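Local coordinates for glideosome-associated protein 50 (Plasmodium falciparum 3D7, PDB 3TGH) that forms part of the glideosome complex of gliding motility and host cell invasion, and may anchor it to the parasite's inner membrane complex, at residues H129-F134 and K187-F192; S181-A186 and A224-Y229; R83-N88 and T159-S164. All blocks are in the same frame, centred on the assembly; numbering follows the deposited sequence.

All three contacts are largely buried, but they lie in two regions of the phosphatase fold. Contacts 1 and 2 are neighbours, their centres 9 Å apart: both use helix 169-189 and both reach the same mixed sheet, contact 1 from the end of the helix to edge strand 128-136, contact 2 from nearly two turns earlier in the helix to the lead-in of inner strand 228-231. His129 ND1 of contact 1 and Gln182 NE2 of contact 2 join them by a probable hydrogen bond of 2.9 Å. Their chemistry is aliphatic and phenyl packing. Contact 3, 23 Å or more away by centres, joins the end of short helix 82-85 to the loop after strand 148-156, near the metal sites. It uses a tryptophan pair, with Trp85 NE1 hydrogen-bonded to Asp158; Trp160 remains partly exposed.

Contact 1: residues H129-F134 and K187-F192; sequences HYFTHF and KKIADF
Phe131 meets Ile189 at the end of helix 169-189, where the far methyl of the isoleucine reaches the CD2-CE2 side of the ring: CD1 of Ile189 lies 3.8 Å from CE2 of Phe131, and CG1 of Ile189 is 3.9 Å from the same ring carbon. The two side chains cross at about a right angle. A second pair, Phe134 and Phe192, touches more sparingly, with CE1 of Phe192 at the edge of the Phe134 ring, 4.0 Å from its CZ. Phe134 carries its ring between backbone N and carbonyl carbon (chi1 62°), which swings CZ nearer to Phe192 than its CB bond alone would suggest.

Behind these pairs, small Ala190, the first residue to leave helical geometry, allows close approach to Ala153 of strand 148-156. OD2 of Asp191 accepts from Ala151 N and pairs with Lys314. Helix 317-321 packs on Ile189, while Leu4 touches Phe134. Helix 169-189 is the crossover of a beta-alpha-beta unit between adjacent parallel strands 148-156 and 192-196; edge strand 128-136, hydrogen-bonded to 148-156, packs against its end and the start of 192-196. Flat phenyl rings and a branched isoleucine suit this buried apolar seam, whose cohesion is dispersive, hydrophobic and non-directional.

Contact 2: residues S181-A186 and A224-Y229; sequences SQLSVA and AEVDLY
Leu183 and Ala224 make the closest backbone approach here, with their CA atoms 6.0 Å apart, and the apolar contacts all radiate from the leucine. Its CB lies 3.9 Å from CB of Ala224, so the alanine methyl sits against the root of the side chain. Further out, CD2 of Leu183 touches the same methyl at 4.0 Å and reaches CG2 of Val226 at 3.8 Å. One leucine branch therefore bridges two residues, crossing the valine at about a right angle. In Val226, CG1 is anti to the backbone N (chi1 164°), which leaves CG2 beside that nitrogen as the branch that meets Leu183. The small alanine suits the near approach of the chains, whereas the branched leucine and valine span the wider gap beyond it. Ile155 of strand 148-156 also packs on Leu183.

Backbone bonding shapes both partners. Leu183 belongs to a regular turn of helix 169-189, in which Val185 N bonds to Ser181 O and Ala186 N to Gln182 O. Across from it, helix 218-223 ends in a Schellman motif: Glu225 takes a positive phi of 57°, and two bonds return to the last turn. The reversal turns the chain toward strand 228-231.

Beyond the apolar cluster, OD2 of Asp227 accepts from Ile193 N, tying the lead-in to parallel strand 192-196, while OD1 forms a salt bridge with Lys307. Helix 169-189 thus packs on the connection between helix 218-223 and strand 228-231, and meets the sheet itself through Ile155. The purely aliphatic interface implies shape-dependent dispersion and exclusion of water without directional bonding between the segments.

Contact 3: residues R83-N88 and T159-S164; sequences RDWTGN and TWVLSS
Trp85 and Trp160 supply the aromatic part of this contact, with CE3 of Trp160's six-membered ring over one face of the Trp85 indole. That atom stands 3.4 Å above the plane and 3.5 Å from CD2 of Trp85, and its neighbour CZ3 is 3.6 Å from CE3 of Trp85. The planes are inclined at 51°. A chi1 of -171° sets the Trp160 ring across CB from its own backbone N, extended toward Trp85. Broad indoles suit the place: they offer a large apolar surface, yet Trp85 NE1 can still donate to a carboxylate.

An aliphatic touch accompanies the pair: CG2 of Val161 approaches CZ2 of Trp85 at 3.9 Å. In this metallophosphoesterase fold such loops converge on the metal sites, and Val161 O accepts from ND1 of His172, a ligand of one metal cation. The side chain of Trp160 is about 8 Å from that of His233, a ligand of the other.

Asp158 links the two segments: its OD2 binds NE1 of Trp85, and its OD1 accepts from Val161 N. Within 159-164, a type I turn runs from Trp160 to Ser163. The carbonyl O of Trp160 receives Ser163 N at 3.0 Å and Ser163 OG at 2.7 Å, the hydroxyl arriving on a lone pair in the carbonyl plane.

Contact 1: residues H129-F134 and K187-F192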
loop_
_atom_site.group_PDB
_atom_site.type_symbol
_atom_site.label_atom_id
_atom_site.label_comp_id
_atom_site.label_asym_id
_atom_site.label_seq_id
_atom_site.Cartn_x
_atom_site.Cartn_y
_atom_site.Cartn_z
ATOM N N HIS A 129 -9.278 -5.841 -2.284
ATOM C CA HIS A 129 -8.420 -6.075 -3.449
ATOM C C HIS A 129 -8.863 -5.212 -4.605
ATOM O O HIS A 129 -9.996 -4.728 -4.626
ATOM C CB HIS A 129 -8.469 -7.543 -3.866
ATOM C CG HIS A 129 -9.860 -8.069 -4.002
ATOM N ND1 HIS A 129 -10.490 -8.765 -2.996
ATOM C CD2 HIS A 129 -10.772 -7.938 -4.997
ATOM C CE1 HIS A 129 -11.713 -9.082 -3.381
ATOM N NE2 HIS A 129 -11.907 -8.596 -4.595
ATOM N N TYR A 130 -7.954 -5.039 -5.558
ATOM C CA TYR A 130 -8.198 -4.301 -6.791
ATOM C C TYR A 130 -7.436 -5.030 -7.895
ATOM O O TYR A 130 -6.213 -5.133 -7.863
ATOM C CB TYR A 130 -7.712 -2.858 -6.644
ATOM C CG TYR A 130 -7.686 -2.051 -7.925
ATOM C CD1 TYR A 130 -8.852 -1.805 -8.640
ATOM C CD2 TYR A 130 -6.491 -1.501 -8.403
ATOM C CE1 TYR A 130 -8.832 -1.053 -9.817
ATOM C CE2 TYR A 130 -6.460 -0.750 -9.576
ATOM C CZ TYR A 130 -7.633 -0.531 -10.275
ATOM O OH TYR A 130 -7.601 0.216 -11.430
ATOM N N PHE A 131 -8.174 -5.578 -8.849
ATOM C CA PHE A 131 -7.577 -6.288 -9.970
ATOM C C PHE A 131 -7.719 -5.408 -11.189
ATOM O O PHE A 131 -8.797 -4.869 -11.444
ATOM C CB PHE A 131 -8.303 -7.610 -10.221
ATOM C CG PHE A 131 -7.885 -8.721 -9.304
ATOM C CD1 PHE A 131 -8.209 -8.689 -7.956
ATOM C CD2 PHE A 131 -7.194 -9.820 -9.796
ATOM C CE1 PHE A 131 -7.821 -9.720 -7.106
ATOM C CE2 PHE A 131 -6.813 -10.856 -8.954
ATOM C CZ PHE A 131 -7.130 -10.809 -7.611
ATOM N N THR A 132 -6.636 -5.265 -11.940
ATOM C CA THR A 132 -6.648 -4.450 -13.138
ATOM C C THR A 132 -5.775 -5.090 -14.221
ATOM O O THR A 132 -5.228 -6.178 -14.034
ATOM C CB THR A 132 -6.211 -3.001 -12.829
ATOM O OG1 THR A 132 -6.456 -2.171 -13.972
ATOM C CG2 THR A 132 -4.732 -2.934 -12.413
ATOM N N HIS A 133 -5.685 -4.426 -15.364
ATOM C CA HIS A 133 -4.920 -4.942 -16.492
ATOM C C HIS A 133 -4.495 -3.806 -17.408
ATOM O O HIS A 133 -5.073 -2.717 -17.367
ATOM C CB HIS A 133 -5.756 -5.951 -17.279
ATOM C CG HIS A 133 -7.017 -5.370 -17.842
ATOM N ND1 HIS A 133 -7.127 -4.968 -19.155
ATOM C CD2 HIS A 133 -8.211 -5.098 -17.265
ATOM C CE1 HIS A 133 -8.338 -4.486 -19.366
ATOM N NE2 HIS A 133 -9.016 -4.552 -18.235
ATOM N N PHE A 134 -3.479 -4.070 -18.224
ATOM C CA PHE A 134 -3.033 -3.119 -19.240
ATOM C C PHE A 134 -2.466 -3.862 -20.446
ATOM O O PHE A 134 -2.082 -5.026 -20.336
ATOM C CB PHE A 134 -2.015 -2.130 -18.659
ATOM C CG PHE A 134 -0.741 -2.767 -18.157
ATOM C CD1 PHE A 134 0.402 -2.777 -18.946
ATOM C CD2 PHE A 134 -0.679 -3.336 -16.892
ATOM C CE1 PHE A 134 1.587 -3.351 -18.483
ATOM C CE2 PHE A 134 0.505 -3.915 -16.421
ATOM C CZ PHE A 134 1.632 -3.921 -17.215
ATOM N N LYS A 187 -2.858 -15.995 -8.015
ATOM C CA LYS A 187 -1.977 -17.041 -8.562
ATOM C C LYS A 187 -2.405 -17.535 -9.935
ATOM O O LYS A 187 -1.567 -17.891 -10.768
ATOM C CB LYS A 187 -1.949 -18.265 -7.631
ATOM C CG LYS A 187 -1.048 -18.123 -6.448
ATOM C CD LYS A 187 -1.349 -19.167 -5.381
ATOM C CE LYS A 187 -0.864 -20.543 -5.777
ATOM N NZ LYS A 187 -1.069 -21.518 -4.668
ATOM N N LYS A 188 -3.713 -17.582 -10.153
ATOM C CA LYS A 188 -4.276 -18.134 -11.378
ATOM C C LYS A 188 -4.449 -17.099 -12.493
ATOM O O LYS A 188 -4.480 -17.470 -13.663
ATOM C CB LYS A 188 -5.629 -18.780 -11.072
ATOM C CG LYS A 188 -5.566 -19.970 -10.118
ATOM C CD LYS A 188 -4.998 -21.208 -10.800
ATOM C CE LYS A 188 -5.483 -22.490 -10.138
ATOM N NZ LYS A 188 -5.040 -23.699 -10.890
ATOM N N ILE A 189 -4.573 -15.814 -12.151
ATOM C CA ILE A 189 -4.930 -14.808 -13.169
ATOM C C ILE A 189 -4.063 -13.543 -13.243
ATOM O O ILE A 189 -4.231 -12.750 -14.168
ATOM C CB ILE A 189 -6.425 -14.393 -13.056
ATOM C CG1 ILE A 189 -6.693 -13.588 -11.785
ATOM C CG2 ILE A 189 -7.324 -15.634 -13.117
ATOM C CD1 ILE A 189 -8.141 -13.133 -11.656
ATOM N N ALA A 190 -3.128 -13.361 -12.310
ATOM C CA ALA A 190 -2.338 -12.133 -12.264
ATOM C C ALA A 190 -0.866 -12.348 -12.624
ATOM O O ALA A 190 -0.192 -13.219 -12.059
ATOM C CB ALA A 190 -2.458 -11.488 -10.890
ATOM N N ASP A 191 -0.369 -11.529 -13.546
ATOM C CA ASP A 191 1.046 -11.545 -13.933
ATOM C C ASP A 191 1.900 -10.820 -12.895
ATOM O O ASP A 191 3.095 -11.116 -12.736
ATOM C CB ASP A 191 1.211 -10.906 -15.306
ATOM C CG ASP A 191 0.344 -11.578 -16.358
ATOM O OD1 ASP A 191 0.724 -12.666 -16.846
ATOM O OD2 ASP A 191 -0.738 -11.032 -16.665
ATOM N N PHE A 192 1.275 -9.866 -12.207
ATOM C CA PHE A 192 1.891 -9.114 -11.120
ATOM C C PHE A 192 0.985 -9.167 -9.890
ATOM O O PHE A 192 -0.231 -8.997 -10.002
ATOM C CB PHE A 192 2.065 -7.646 -11.508
ATOM C CG PHE A 192 2.951 -7.421 -12.702
ATOM C CD1 PHE A 192 2.405 -7.128 -13.944
ATOM C CD2 PHE A 192 4.330 -7.464 -12.574
ATOM C CE1 PHE A 192 3.234 -6.898 -15.045
ATOM C CE2 PHE A 192 5.159 -7.239 -13.665
ATOM C CZ PHE A 192 4.609 -6.957 -14.897
#

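Contact 2: residues S181-A186 and A224-Y229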
loop_
_atom_site.group_PDB
_atom_site.type_symbol
_atom_site.label_atom_id
_atom_site.label_comp_id
_atom_site.label_asym_id
_atom_site.label_seq_id
_atom_site.Cartn_x
_atom_site.Cartn_y
_atom_site.Cartn_z
ATOM N N SER A 181 -7.880 -16.473 0.057
ATOM C CA SER A 181 -8.723 -16.540 -1.141
ATOM C C SER A 181 -8.213 -15.595 -2.226
ATOM O O SER A 181 -8.079 -15.989 -3.373
ATOM C CB SER A 181 -10.175 -16.216 -0.799
ATOM O OG SER A 181 -10.702 -17.175 0.099
ATOM N N GLN A 182 -7.908 -14.354 -1.854
ATOM C CA GLN A 182 -7.359 -13.383 -2.805
ATOM C C GLN A 182 -6.066 -13.880 -3.464
ATOM O O GLN A 182 -5.885 -13.755 -4.670
ATOM C CB GLN A 182 -7.096 -12.046 -2.107
ATOM C CG GLN A 182 -8.348 -11.322 -1.650
ATOM C CD GLN A 182 -8.076 -10.257 -0.606
ATOM O OE1 GLN A 182 -7.115 -10.358 0.162
ATOM N NE2 GLN A 182 -8.936 -9.244 -0.550
ATOM N N LEU A 183 -5.152 -14.434 -2.669
ATOM C CA LEU A 183 -3.877 -14.902 -3.202
ATOM C C LEU A 183 -4.068 -16.128 -4.094
ATOM O O LEU A 183 -3.401 -16.259 -5.124
ATOM C CB LEU A 183 -2.892 -15.206 -2.065
ATOM C CG LEU A 183 -2.383 -13.973 -1.311
ATOM C CD1 LEU A 183 -1.708 -14.411 0.008
ATOM C CD2 LEU A 183 -1.428 -13.147 -2.148
ATOM N N SER A 184 -4.993 -17.003 -3.711
ATOM C CA SER A 184 -5.330 -18.184 -4.511
ATOM C C SER A 184 -5.837 -17.820 -5.908
ATOM O O SER A 184 -5.509 -18.491 -6.888
ATOM C CB SER A 184 -6.382 -19.028 -3.793
ATOM O OG SER A 184 -6.639 -20.220 -4.509
ATOM N N VAL A 185 -6.633 -16.759 -5.994
ATOM C CA VAL A 185 -7.124 -16.265 -7.282
ATOM C C VAL A 185 -6.003 -15.568 -8.050
ATOM O O VAL A 185 -5.805 -15.832 -9.237
ATOM C CB VAL A 185 -8.328 -15.321 -7.110
ATOM C CG1 VAL A 185 -8.699 -14.652 -8.439
ATOM C CG2 VAL A 185 -9.522 -16.085 -6.542
ATOM N N ALA A 186 -5.256 -14.698 -7.374
ATOM C CA ALA A 186 -4.174 -13.947 -8.011
ATOM C C ALA A 186 -3.157 -14.873 -8.673
ATOM O O ALA A 186 -2.661 -14.574 -9.763
ATOM C CB ALA A 186 -3.482 -13.023 -6.994
ATOM N N ALA A 224 2.232 -17.772 -3.289
ATOM C CA ALA A 224 1.568 -17.092 -4.405
ATOM C C ALA A 224 2.517 -16.337 -5.348
ATOM O O ALA A 224 2.065 -15.719 -6.304
ATOM C CB ALA A 224 0.490 -16.143 -3.876
ATOM N N GLU A 225 3.821 -16.397 -5.086
ATOM C CA GLU A 225 4.832 -15.722 -5.911
ATOM C C GLU A 225 4.589 -14.214 -6.025
ATOM O O GLU A 225 4.700 -13.623 -7.108
ATOM C CB GLU A 225 4.924 -16.358 -7.299
ATOM C CG GLU A 225 5.252 -17.843 -7.292
ATOM C CD GLU A 225 5.691 -18.332 -8.657
ATOM O OE1 GLU A 225 6.799 -17.951 -9.098
ATOM O OE2 GLU A 225 4.928 -19.088 -9.293
ATOM N N VAL A 226 4.255 -13.604 -4.892
ATOM C CA VAL A 226 4.040 -12.175 -4.808
ATOM C C VAL A 226 5.314 -11.424 -5.199
ATOM O O VAL A 226 6.424 -11.833 -4.848
ATOM C CB VAL A 226 3.574 -11.789 -3.382
ATOM C CG1 VAL A 226 3.707 -10.292 -3.128
ATOM C CG2 VAL A 226 2.136 -12.286 -3.167
ATOM N N ASP A 227 5.143 -10.325 -5.923
ATOM C CA ASP A 227 6.269 -9.531 -6.409
ATOM C C ASP A 227 6.765 -8.532 -5.369
ATOM O O ASP A 227 7.964 -8.488 -5.065
ATOM C CB ASP A 227 5.867 -8.796 -7.692
ATOM C CG ASP A 227 5.559 -9.749 -8.828
ATOM O OD1 ASP A 227 6.499 -10.400 -9.337
ATOM O OD2 ASP A 227 4.373 -9.857 -9.213
ATOM N N LEU A 228 5.838 -7.738 -4.832
ATOM C CA LEU A 228 6.140 -6.668 -3.881
ATOM C C LEU A 228 5.214 -6.726 -2.670
ATOM O O LEU A 228 4.001 -6.869 -2.822
ATOM C CB LEU A 228 5.904 -5.302 -4.519
ATOM C CG LEU A 228 6.984 -4.524 -5.259
ATOM C CD1 LEU A 228 7.655 -5.343 -6.323
ATOM C CD2 LEU A 228 6.341 -3.271 -5.836
ATOM N N TYR A 229 5.782 -6.574 -1.476
ATOM C CA TYR A 229 4.994 -6.219 -0.302
ATOM C C TYR A 229 5.426 -4.817 0.104
ATOM O O TYR A 229 6.569 -4.605 0.494
ATOM C CB TYR A 229 5.177 -7.208 0.862
ATOM C CG TYR A 229 4.463 -6.766 2.133
ATOM C CD1 TYR A 229 3.125 -6.383 2.103
ATOM C CD2 TYR A 229 5.123 -6.701 3.348
ATOM C CE1 TYR A 229 2.468 -5.961 3.245
ATOM C CE2 TYR A 229 4.465 -6.288 4.512
ATOM C CZ TYR A 229 3.139 -5.910 4.449
ATOM O OH TYR A 229 2.469 -5.490 5.577
#

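Contact 3: residues R83-N88 and T159-S164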
loop_
_atom_site.group_PDB
_atom_site.type_symbol
_atom_site.label_atom_id
_atom_site.label_comp_id
_atom_site.label_asym_id
_atom_site.label_seq_id
_atom_site.Cartn_x
_atom_site.Cartn_y
_atom_site.Cartn_z
ATOM N N ARG A 83 -1.713 3.792 13.972
ATOM C CA ARG A 83 -2.042 5.157 14.381
ATOM C C ARG A 83 -3.506 5.518 14.091
ATOM O O ARG A 83 -4.106 6.311 14.814
ATOM C CB ARG A 83 -1.131 6.174 13.686
ATOM C CG ARG A 83 0.372 5.961 13.890
ATOM C CD ARG A 83 0.812 6.040 15.341
ATOM N NE ARG A 83 0.629 7.379 15.905
ATOM C CZ ARG A 83 1.198 7.819 17.029
ATOM N NH1 ARG A 83 2.014 7.042 17.736
ATOM N NH2 ARG A 83 0.950 9.056 17.448
ATOM N N ASP A 84 -4.075 4.935 13.041
ATOM C CA ASP A 84 -5.469 5.191 12.684
ATOM C C ASP A 84 -6.451 4.486 13.637
ATOM O O ASP A 84 -7.544 5.004 13.941
ATOM C CB ASP A 84 -5.716 4.735 11.252
ATOM C CG ASP A 84 -4.829 5.462 10.243
ATOM O OD1 ASP A 84 -4.942 6.703 10.136
ATOM O OD2 ASP A 84 -4.013 4.792 9.572
ATOM N N TRP A 85 -6.069 3.289 14.078
ATOM C CA TRP A 85 -6.899 2.470 14.964
ATOM C C TRP A 85 -7.079 3.012 16.384
ATOM O O TRP A 85 -7.994 2.586 17.091
ATOM C CB TRP A 85 -6.364 1.039 15.015
ATOM C CG TRP A 85 -6.807 0.194 13.871
ATOM C CD1 TRP A 85 -6.067 -0.178 12.785
ATOM C CD2 TRP A 85 -8.105 -0.402 13.697
ATOM N NE1 TRP A 85 -6.830 -0.964 11.939
ATOM C CE2 TRP A 85 -8.078 -1.123 12.481
ATOM C CE3 TRP A 85 -9.277 -0.410 14.459
ATOM C CZ2 TRP A 85 -9.192 -1.837 11.998
ATOM C CZ3 TRP A 85 -10.389 -1.122 13.977
ATOM C CH2 TRP A 85 -10.334 -1.818 12.759
ATOM N N THR A 86 -6.215 3.934 16.806
ATOM C CA THR A 86 -6.349 4.553 18.114
ATOM C C THR A 86 -7.317 5.744 18.083
ATOM O O THR A 86 -7.623 6.309 19.123
ATOM C CB THR A 86 -4.975 4.978 18.693
ATOM O OG1 THR A 86 -4.340 5.907 17.808
ATOM C CG2 THR A 86 -4.080 3.763 18.882
ATOM N N GLY A 87 -7.809 6.104 16.896
ATOM C CA GLY A 87 -8.821 7.155 16.761
ATOM C C GLY A 87 -10.119 6.604 16.197
ATOM O O GLY A 87 -10.467 5.447 16.429
ATOM N N ASN A 88 -10.837 7.438 15.451
ATOM C CA ASN A 88 -12.123 7.040 14.862
ATOM C C ASN A 88 -11.865 6.303 13.546
ATOM O O ASN A 88 -11.935 6.878 12.454
ATOM C CB ASN A 88 -13.017 8.274 14.666
ATOM C CG ASN A 88 -14.471 7.919 14.419
ATOM O OD1 ASN A 88 -14.784 6.853 13.898
ATOM N ND2 ASN A 88 -15.374 8.821 14.803
ATOM N N THR A 159 -2.778 -4.996 8.800
ATOM C CA THR A 159 -1.858 -5.796 9.589
ATOM C C THR A 159 -2.187 -5.815 11.086
ATOM O O THR A 159 -1.706 -6.699 11.799
ATOM C CB THR A 159 -0.390 -5.387 9.353
ATOM O OG1 THR A 159 -0.239 -3.975 9.489
ATOM C CG2 THR A 159 0.065 -5.806 7.960
ATOM N N TRP A 160 -2.993 -4.873 11.572
ATOM C CA TRP A 160 -3.423 -4.931 12.963
ATOM C C TRP A 160 -4.546 -5.951 13.144
ATOM O O TRP A 160 -4.532 -6.731 14.101
ATOM C CB TRP A 160 -3.815 -3.560 13.521
ATOM C CG TRP A 160 -4.026 -3.652 14.987
ATOM C CD1 TRP A 160 -3.095 -4.036 15.920
ATOM C CD2 TRP A 160 -5.243 -3.421 15.708
ATOM N NE1 TRP A 160 -3.659 -4.047 17.169
ATOM C CE2 TRP A 160 -4.970 -3.664 17.074
ATOM C CE3 TRP A 160 -6.527 -3.009 15.342
ATOM C CZ2 TRP A 160 -5.943 -3.539 18.067
ATOM C CZ3 TRP A 160 -7.487 -2.862 16.332
ATOM C CH2 TRP A 160 -7.188 -3.126 17.682
ATOM N N VAL A 161 -5.506 -5.959 12.218
ATOM C CA VAL A 161 -6.558 -6.993 12.210
ATOM C C VAL A 161 -5.977 -8.410 12.163
ATOM O O VAL A 161 -6.492 -9.317 12.824
ATOM C CB VAL A 161 -7.532 -6.808 11.028
ATOM C CG1 VAL A 161 -8.532 -7.965 10.969
ATOM C CG2 VAL A 161 -8.266 -5.481 11.154
ATOM N N LEU A 162 -4.906 -8.585 11.391
ATOM C CA LEU A 162 -4.245 -9.881 11.246
ATOM C C LEU A 162 -3.395 -10.261 12.462
ATOM O O LEU A 162 -2.968 -11.407 12.572
ATOM C CB LEU A 162 -3.342 -9.889 10.007
ATOM C CG LEU A 162 -3.997 -9.792 8.631
ATOM C CD1 LEU A 162 -2.913 -9.854 7.545
ATOM C CD2 LEU A 162 -5.024 -10.891 8.464
ATOM N N SER A 163 -3.121 -9.300 13.341
ATOM C CA SER A 163 -2.285 -9.534 14.524
ATOM C C SER A 163 -3.044 -10.236 15.645
ATOM O O SER A 163 -4.270 -10.310 15.644
ATOM C CB SER A 163 -1.725 -8.209 15.058
ATOM O OG SER A 163 -2.675 -7.546 15.868
ATOM N N SER A 164 -2.295 -10.707 16.638
ATOM C CA SER A 164 -2.884 -11.382 17.787
ATOM C C SER A 164 -3.559 -10.421 18.779
ATOM O O SER A 164 -4.294 -10.872 19.662
ATOM C CB SER A 164 -1.809 -12.204 18.513
ATOM O OG SER A 164 -0.792 -11.358 19.009
#